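Local coordinates for protein glycerol dehydrogenase (Schizosaccharomyces pombe, PDB 1TA9) that catalyses the zinc- and NAD(+)-dependent oxidation of glycerol to dihydroxyacetone, as a member of the iron-containing alcohol dehydrogenase family, and takes part in glycerol assimilation, at residues S61-T67 / A252-I258; P171-P176 / P208-I213. One frame throughout, in Å; residues are numbered along the deposited sequence.

Contact 1 of 2, residues S61-T67 / A252-I258; sequences SKDRIFT and AGGVASI
Arg64 and Val255 face each other across a single beta bridge, their CA atoms 4.6 Å apart, where the N-terminal strand 64-67 meets the loop between helices 223-245 and 258-284. Backbone atoms do most of the joining. Val255 N gives its hydrogen to Asp63 O at 2.9 Å, while Ile65 N returns a weak bond to Val255 O. At the start of the segment Ser61 N reaches Gly253 O, 2.6 Å away. Gly254 lies so close to the backbone just before the strand that its CA is 3.3 Å from Asp63 O, a CA-H...O contact; a CB here would clash with that oxygen.

Around this core, the methyl CB of Ala252 touches both Ile65 O and Thr67 CG2. Ile65 turns CD1 over the peptide leading from Gly253 to Gly254. With CG anti to the backbone N (chi1 -176°), Arg64 lays its CG and CD alongside Ser257 CA; a bend at chi3 then brings NH2 within 4.0 Å of Ile258 CG1. That guanidinium continues to a salt bridge with Glu296 of the second subunit, and Asp63 is held by Tyr85 OH and by a salt bridge to Arg81, both of that subunit. Strand 64-67 itself pairs antiparallel with a strand of the neighbouring chain, so the bridge lies beside a sheet that crosses the subunit interface.

Ser257 occupies the N-cap of helix 258-284, its OG bonded to Gly260 N. The same OG lies in the plane of the Phe66 ring, at its edge, 3.7 Å from CD2. Two waters complete the seam: one donates to both Ile65 O and Val255 O, and the other donates to Ile65 O at 2.7 Å while accepting from Ser257 N.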
ATOM      1  N   SER B  61     -10.106   6.259  42.020  1.00 31.76           N
ATOM      2  CA  SER B  61     -10.180   4.832  42.314  1.00 30.53           C
ATOM      3  C   SER B  61      -9.263   4.034  41.390  1.00 29.32           C
ATOM      4  O   SER B  61      -8.705   4.575  40.432  1.00 29.34           O
ATOM      5  CB  SER B  61     -11.621   4.336  42.164  1.00 30.87           C
ATOM      6  OG  SER B  61     -11.716   2.965  42.503  1.00 31.51           O
ATOM      7  N   LYS B  62      -9.116   2.744  41.684  1.00 27.62           N
ATOM      8  CA  LYS B  62      -8.266   1.850  40.898  1.00 25.82           C
ATOM      9  C   LYS B  62      -9.126   1.071  39.905  1.00 24.18           C
ATOM     10  O   LYS B  62      -8.622   0.271  39.119  1.00 24.11           O
ATOM     11  CB  LYS B  62      -7.558   0.858  41.827  1.00 26.62           C
ATOM     12  CG  LYS B  62      -6.282   0.260  41.268  1.00 27.24           C
ATOM     13  CD  LYS B  62      -5.096   1.188  41.504  1.00 27.93           C
ATOM     14  CE  LYS B  62      -4.816   1.353  42.999  1.00 28.09           C
ATOM     15  NZ  LYS B  62      -3.738   2.347  43.272  1.00 28.56           N
ATOM     16  N   ASP B  63     -10.433   1.304  39.953  1.00 21.84           N
ATOM     17  CA  ASP B  63     -11.364   0.615  39.069  1.00 19.55           C
ATOM     18  C   ASP B  63     -11.489   1.309  37.714  1.00 18.31           C
ATOM     19  O   ASP B  63     -11.162   2.487  37.585  1.00 17.57           O
ATOM     20  CB  ASP B  63     -12.738   0.536  39.738  1.00 19.25           C
ATOM     21  CG  ASP B  63     -12.697  -0.203  41.066  1.00 19.09           C
ATOM     22  OD1 ASP B  63     -12.148  -1.326  41.104  1.00 18.52           O
ATOM     23  OD2 ASP B  63     -13.213   0.332  42.069  1.00 18.67           O
ATOM     24  N   ARG B  64     -11.953   0.562  36.710  1.00 16.66           N
ATOM     25  CA  ARG B  64     -12.161   1.087  35.363  1.00 15.22           C
ATOM     26  C   ARG B  64     -13.567   1.679  35.391  1.00 14.51           C
ATOM     27  O   ARG B  64     -14.550   0.952  35.592  1.00 14.16           O
ATOM     28  CB  ARG B  64     -12.078  -0.041  34.332  1.00 15.08           C
ATOM     29  CG  ARG B  64     -12.190   0.422  32.891  1.00 14.78           C
ATOM     30  CD  ARG B  64     -12.158  -0.748  31.907  1.00 14.11           C
ATOM     31  NE  ARG B  64     -10.958  -1.572  32.061  1.00 13.75           N
ATOM     32  CZ  ARG B  64     -10.350  -2.203  31.059  1.00 13.67           C
ATOM     33  NH1 ARG B  64      -9.268  -2.936  31.291  1.00 13.58           N
ATOM     34  NH2 ARG B  64     -10.809  -2.086  29.817  1.00 13.18           N
ATOM     35  N   ILE B  65     -13.661   2.988  35.177  1.00 13.25           N
ATOM     36  CA  ILE B  65     -14.940   3.689  35.261  1.00 12.74           C
ATOM     37  C   ILE B  65     -15.376   4.479  34.030  1.00 12.35           C
ATOM     38  O   ILE B  65     -14.581   5.197  33.428  1.00 11.73           O
ATOM     39  CB  ILE B  65     -14.918   4.678  36.457  1.00 12.68           C
ATOM     40  CG1 ILE B  65     -14.581   3.927  37.746  1.00 12.92           C
ATOM     41  CG2 ILE B  65     -16.253   5.405  36.565  1.00 12.69           C
ATOM     42  CD1 ILE B  65     -14.376   4.830  38.958  1.00 13.34           C
ATOM     43  N   PHE B  66     -16.650   4.338  33.680  1.00 12.05           N
ATOM     44  CA  PHE B  66     -17.248   5.060  32.562  1.00 12.42           C
ATOM     45  C   PHE B  66     -18.422   5.810  33.177  1.00 12.57           C
ATOM     46  O   PHE B  66     -19.165   5.252  33.992  1.00 12.52           O
ATOM     47  CB  PHE B  66     -17.732   4.091  31.477  1.00 12.53           C
ATOM     48  CG  PHE B  66     -18.423   4.766  30.318  1.00 12.48           C
ATOM     49  CD1 PHE B  66     -19.797   4.988  30.340  1.00 12.72           C
ATOM     50  CD2 PHE B  66     -17.696   5.180  29.204  1.00 12.75           C
ATOM     51  CE1 PHE B  66     -20.441   5.615  29.265  1.00 13.14           C
ATOM     52  CE2 PHE B  66     -18.324   5.807  28.124  1.00 12.90           C
ATOM     53  CZ  PHE B  66     -19.699   6.024  28.152  1.00 13.12           C
ATOM     54  N   THR B  67     -18.581   7.073  32.801  1.00 12.76           N
ATOM     55  CA  THR B  67     -19.646   7.899  33.352  1.00 12.80           C
ATOM     56  C   THR B  67     -20.405   8.597  32.225  1.00 12.75           C
ATOM     57  O   THR B  67     -19.823   8.952  31.201  1.00 12.37           O
ATOM     58  CB  THR B  67     -19.051   8.933  34.344  1.00 13.16           C
ATOM     59  OG1 THR B  67     -20.106   9.603  35.041  1.00 13.38           O
ATOM     60  CG2 THR B  67     -18.193   9.946  33.610  1.00 13.28           C
ATOM     61  N   ALA B 252     -13.189  10.561  35.143  1.00 17.11           N
ATOM     62  CA  ALA B 252     -14.324   9.777  35.628  1.00 17.08           C
ATOM     63  C   ALA B 252     -13.941   9.205  36.992  1.00 17.19           C
ATOM     64  O   ALA B 252     -14.771   8.623  37.693  1.00 17.40           O
ATOM     65  CB  ALA B 252     -14.651   8.645  34.658  1.00 17.14           C
ATOM     66  N   GLY B 253     -12.667   9.356  37.351  1.00 17.01           N
ATOM     67  CA  GLY B 253     -12.194   8.891  38.643  1.00 16.74           C
ATOM     68  C   GLY B 253     -11.454   7.568  38.719  1.00 16.49           C
ATOM     69  O   GLY B 253     -11.129   7.109  39.815  1.00 16.95           O
ATOM     70  N   GLY B 254     -11.176   6.944  37.580  1.00 15.86           N
ATOM     71  CA  GLY B 254     -10.474   5.672  37.612  1.00 15.04           C
ATOM     72  C   GLY B 254      -9.631   5.449  36.376  1.00 14.61           C
ATOM     73  O   GLY B 254      -9.236   6.408  35.703  1.00 14.20           O
ATOM     74  N   VAL B 255      -9.334   4.187  36.085  1.00 13.99           N
ATOM     75  CA  VAL B 255      -8.557   3.853  34.902  1.00 13.82           C
ATOM     76  C   VAL B 255      -9.463   4.123  33.708  1.00 13.56           C
ATOM     77  O   VAL B 255     -10.661   3.832  33.752  1.00 13.50           O
ATOM     78  CB  VAL B 255      -8.149   2.362  34.891  1.00 14.21           C
ATOM     79  CG1 VAL B 255      -7.463   2.015  33.569  1.00 14.33           C
ATOM     80  CG2 VAL B 255      -7.217   2.071  36.057  1.00 14.57           C
ATOM     81  N   ALA B 256      -8.897   4.684  32.647  1.00 13.15           N
ATOM     82  CA  ALA B 256      -9.672   4.991  31.455  1.00 12.88           C
ATOM     83  C   ALA B 256     -10.237   3.743  30.783  1.00 12.54           C
ATOM     84  O   ALA B 256      -9.541   2.744  30.614  1.00 12.53           O
ATOM     85  CB  ALA B 256      -8.810   5.767  30.462  1.00 12.97           C
ATOM     86  N   SER B 257     -11.508   3.812  30.401  1.00 12.11           N
ATOM     87  CA  SER B 257     -12.158   2.704  29.716  1.00 11.87           C
ATOM     88  C   SER B 257     -11.798   2.761  28.231  1.00 11.63           C
ATOM     89  O   SER B 257     -11.372   3.799  27.721  1.00 11.90           O
ATOM     90  CB  SER B 257     -13.677   2.812  29.860  1.00 11.78           C
ATOM     91  OG  SER B 257     -14.154   3.965  29.185  1.00 11.47           O
ATOM     92  N   ILE B 258     -11.966   1.642  27.538  1.00 11.46           N
ATOM     93  CA  ILE B 258     -11.689   1.592  26.109  1.00 11.09           C
ATOM     94  C   ILE B 258     -12.804   2.359  25.393  1.00 11.08           C
ATOM     95  O   ILE B 258     -12.560   3.078  24.424  1.00 10.87           O
ATOM     96  CB  ILE B 258     -11.644   0.124  25.612  1.00 11.06           C
ATOM     97  CG1 ILE B 258     -10.392  -0.564  26.176  1.00 11.16           C
ATOM     98  CG2 ILE B 258     -11.646   0.073  24.076  1.00 10.62           C
ATOM     99  CD1 ILE B 258     -10.307  -2.042  25.868  1.00 11.15           C
TER
HETATM  100  O   HOH W   1     -13.424   5.946  31.105  1.00 13.34           O
HETATM  101  O   HOH W   2     -12.123   5.866  34.518  1.00 16.03           O

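Contact 2 of 2, residues P171-P176 / P208-I213; sequences PSIICP and PNLIFI
The Phe212 ring receives Cys175 SG at its edge, the sulfur 5.4 Å from the ring centroid and 78° off the ring normal, a sulfur-aromatic contact. Phe79 meets the same ring edge-to-face, and Tyr85 meets it with the planes inclined. Pro171 CB lies over one face of the other flat group, the Asn209 amide, 3.5 Å from CG. The amide OD1 accepts Ser172 N at 2.8 Å, the donor standing above the carbonyl plane, 39° out of it.

These groups sit on or just before two parallel strands, 172-176 and 210-213, neighbours in the six-stranded parallel sheet of the nucleotide-binding domain. Ser172 O takes Leu210 N and, weakly, Asn209 N; Leu210 O takes Ile174 N; Ile174 O takes Phe212 N at 2.8 Å. On one face Ile173 CG2 meets Leu210 CD2 at 3.7 Å. The opposite face carries Ile174 and Ile211, and there Ile174, with CG1 anti to its carbonyl carbon (chi1 -52°), sets that atom 3.6 Å from Pro208 CB. Ile174 also packs on Met158, which probably belongs to the NAD(+) site. Pro176 CG presses tightly on Ile213 CG1, 3.4 Å away.

Asn209 ND2 is held by Gln70, so both ends of the amide are engaged. Replacing this residue with a leucine would probably leave Ser172 N without its acceptor and Gln70 without its donor. Phe212 O is buried without a conventional partner and meets Cys175 CA in a CA-H...O contact. The chemistry thus implies an amide continuing the hydrogen bonding beyond the strands, with Ile173, Leu210, Cys175 and Phe212 packed on one side.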
ATOM      1  N   PRO B 171     -32.929  15.591  39.846  1.00 18.99           N
ATOM      2  CA  PRO B 171     -32.316  15.323  38.544  1.00 18.41           C
ATOM      3  C   PRO B 171     -32.246  16.638  37.775  1.00 17.88           C
ATOM      4  O   PRO B 171     -32.993  17.576  38.066  1.00 17.53           O
ATOM      5  CB  PRO B 171     -33.278  14.326  37.909  1.00 18.49           C
ATOM      6  CG  PRO B 171     -34.609  14.750  38.477  1.00 18.93           C
ATOM      7  CD  PRO B 171     -34.272  14.990  39.932  1.00 18.89           C
ATOM      8  N   SER B 172     -31.350  16.710  36.798  1.00 17.30           N
ATOM      9  CA  SER B 172     -31.195  17.926  36.016  1.00 17.01           C
ATOM     10  C   SER B 172     -31.327  17.656  34.528  1.00 16.67           C
ATOM     11  O   SER B 172     -30.987  16.572  34.049  1.00 16.49           O
ATOM     12  CB  SER B 172     -29.828  18.565  36.301  1.00 17.09           C
ATOM     13  OG  SER B 172     -28.769  17.655  36.034  1.00 16.94           O
ATOM     14  N   ILE B 173     -31.846  18.646  33.812  1.00 16.38           N
ATOM     15  CA  ILE B 173     -32.009  18.566  32.370  1.00 16.01           C
ATOM     16  C   ILE B 173     -31.312  19.805  31.812  1.00 15.95           C
ATOM     17  O   ILE B 173     -31.693  20.939  32.111  1.00 16.01           O
ATOM     18  CB  ILE B 173     -33.502  18.537  31.969  1.00 15.86           C
ATOM     19  CG1 ILE B 173     -34.145  17.246  32.497  1.00 15.89           C
ATOM     20  CG2 ILE B 173     -33.645  18.605  30.450  1.00 15.76           C
ATOM     21  CD1 ILE B 173     -35.591  17.038  32.077  1.00 15.54           C
ATOM     22  N   ILE B 174     -30.278  19.573  31.011  1.00 15.71           N
ATOM     23  CA  ILE B 174     -29.469  20.645  30.436  1.00 15.56           C
ATOM     24  C   ILE B 174     -29.773  20.823  28.950  1.00 15.71           C
ATOM     25  O   ILE B 174     -29.663  19.876  28.170  1.00 15.19           O
ATOM     26  CB  ILE B 174     -27.972  20.323  30.620  1.00 15.45           C
ATOM     27  CG1 ILE B 174     -27.684  20.002  32.092  1.00 15.67           C
ATOM     28  CG2 ILE B 174     -27.119  21.492  30.157  1.00 15.63           C
ATOM     29  CD1 ILE B 174     -27.907  21.164  33.059  1.00 15.52           C
ATOM     30  N   CYS B 175     -30.148  22.042  28.565  1.00 15.77           N
ATOM     31  CA  CYS B 175     -30.498  22.331  27.181  1.00 15.96           C
ATOM     32  C   CYS B 175     -29.634  23.431  26.582  1.00 15.89           C
ATOM     33  O   CYS B 175     -29.982  24.610  26.648  1.00 15.90           O
ATOM     34  CB  CYS B 175     -31.966  22.745  27.092  1.00 16.06           C
ATOM     35  SG  CYS B 175     -33.076  21.698  28.040  1.00 16.66           S
ATOM     36  N   PRO B 176     -28.493  23.060  25.989  1.00 15.95           N
ATOM     37  CA  PRO B 176     -27.618  24.068  25.391  1.00 16.04           C
ATOM     38  C   PRO B 176     -28.305  24.742  24.203  1.00 16.13           C
ATOM     39  O   PRO B 176     -28.983  24.078  23.416  1.00 16.18           O
ATOM     40  CB  PRO B 176     -26.386  23.259  24.986  1.00 16.09           C
ATOM     41  CG  PRO B 176     -26.949  21.908  24.695  1.00 16.08           C
ATOM     42  CD  PRO B 176     -27.937  21.705  25.819  1.00 16.11           C
ATOM     43  N   PRO B 208     -25.307  15.182  34.538  1.00 14.28           N
ATOM     44  CA  PRO B 208     -26.669  15.700  34.390  1.00 14.07           C
ATOM     45  C   PRO B 208     -27.460  14.522  33.830  1.00 14.06           C
ATOM     46  O   PRO B 208     -26.899  13.684  33.120  1.00 13.93           O
ATOM     47  CB  PRO B 208     -26.503  16.817  33.367  1.00 14.35           C
ATOM     48  CG  PRO B 208     -25.127  17.334  33.674  1.00 14.64           C
ATOM     49  CD  PRO B 208     -24.326  16.069  33.884  1.00 14.23           C
ATOM     50  N   ASN B 209     -28.749  14.454  34.129  1.00 13.78           N
ATOM     51  CA  ASN B 209     -29.547  13.327  33.675  1.00 13.60           C
ATOM     52  C   ASN B 209     -29.885  13.318  32.191  1.00 13.63           C
ATOM     53  O   ASN B 209     -29.839  12.270  31.546  1.00 13.10           O
ATOM     54  CB  ASN B 209     -30.813  13.241  34.521  1.00 13.79           C
ATOM     55  CG  ASN B 209     -30.502  13.212  36.006  1.00 13.99           C
ATOM     56  OD1 ASN B 209     -30.142  14.233  36.598  1.00 14.17           O
ATOM     57  ND2 ASN B 209     -30.614  12.038  36.611  1.00 14.09           N
ATOM     58  N   LEU B 210     -30.216  14.483  31.649  1.00 13.49           N
ATOM     59  CA  LEU B 210     -30.556  14.589  30.238  1.00 13.50           C
ATOM     60  C   LEU B 210     -29.962  15.830  29.595  1.00 13.33           C
ATOM     61  O   LEU B 210     -30.028  16.919  30.163  1.00 13.54           O
ATOM     62  CB  LEU B 210     -32.082  14.641  30.056  1.00 13.77           C
ATOM     63  CG  LEU B 210     -32.619  15.086  28.685  1.00 13.78           C
ATOM     64  CD1 LEU B 210     -32.360  14.019  27.635  1.00 13.74           C
ATOM     65  CD2 LEU B 210     -34.119  15.359  28.790  1.00 14.22           C
ATOM     66  N   ILE B 211     -29.355  15.651  28.426  1.00 13.04           N
ATOM     67  CA  ILE B 211     -28.827  16.773  27.653  1.00 12.78           C
ATOM     68  C   ILE B 211     -29.823  16.799  26.495  1.00 12.80           C
ATOM     69  O   ILE B 211     -29.959  15.822  25.760  1.00 12.42           O
ATOM     70  CB  ILE B 211     -27.389  16.528  27.153  1.00 12.69           C
ATOM     71  CG1 ILE B 211     -26.372  16.907  28.243  1.00 12.81           C
ATOM     72  CG2 ILE B 211     -27.103  17.431  25.962  1.00 12.21           C
ATOM     73  CD1 ILE B 211     -26.631  16.324  29.612  1.00 12.82           C
ATOM     74  N   PHE B 212     -30.528  17.915  26.361  1.00 13.07           N
ATOM     75  CA  PHE B 212     -31.594  18.075  25.373  1.00 13.37           C
ATOM     76  C   PHE B 212     -31.247  19.231  24.442  1.00 13.67           C
ATOM     77  O   PHE B 212     -31.148  20.378  24.878  1.00 13.44           O
ATOM     78  CB  PHE B 212     -32.887  18.344  26.159  1.00 13.93           C
ATOM     79  CG  PHE B 212     -34.147  18.307  25.339  1.00 14.29           C
ATOM     80  CD1 PHE B 212     -34.290  17.433  24.272  1.00 14.66           C
ATOM     81  CD2 PHE B 212     -35.224  19.117  25.691  1.00 14.39           C
ATOM     82  CE1 PHE B 212     -35.494  17.366  23.561  1.00 15.03           C
ATOM     83  CE2 PHE B 212     -36.424  19.057  24.991  1.00 14.97           C
ATOM     84  CZ  PHE B 212     -36.559  18.180  23.923  1.00 14.75           C
ATOM     85  N   ILE B 213     -31.064  18.923  23.161  1.00 13.65           N
ATOM     86  CA  ILE B 213     -30.675  19.937  22.183  1.00 14.11           C
ATOM     87  C   ILE B 213     -31.630  20.087  21.012  1.00 13.93           C
ATOM     88  O   ILE B 213     -31.941  19.111  20.329  1.00 14.23           O
ATOM     89  CB  ILE B 213     -29.282  19.616  21.587  1.00 14.49           C
ATOM     90  CG1 ILE B 213     -28.261  19.437  22.707  1.00 15.25           C
ATOM     91  CG2 ILE B 213     -28.844  20.734  20.632  1.00 14.85           C
ATOM     92  CD1 ILE B 213     -26.903  18.977  22.217  1.00 15.86           C
TER

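From the N terminus, the chain first passes through 61-67, enters the sheet at strand 71-75, and lays down four of the six strands of the parallel sheet before reaching 171-176. A short excursion of 31 residues, containing the antiparallel pair 188-192 and 198-203 but no helix, then brings it to 208-213, where contact 2 closes the smaller loop. Only after helix 223-245 does 252-258 meet 61-67 and close the larger loop, so contact 2 is nested inside contact 1. Their centres are 23 Å apart and they do not touch. Contact 2 joins two adjacent inner strands of the parallel sheet; contact 1 ties the N-terminal segment to the approach to helix 258-284.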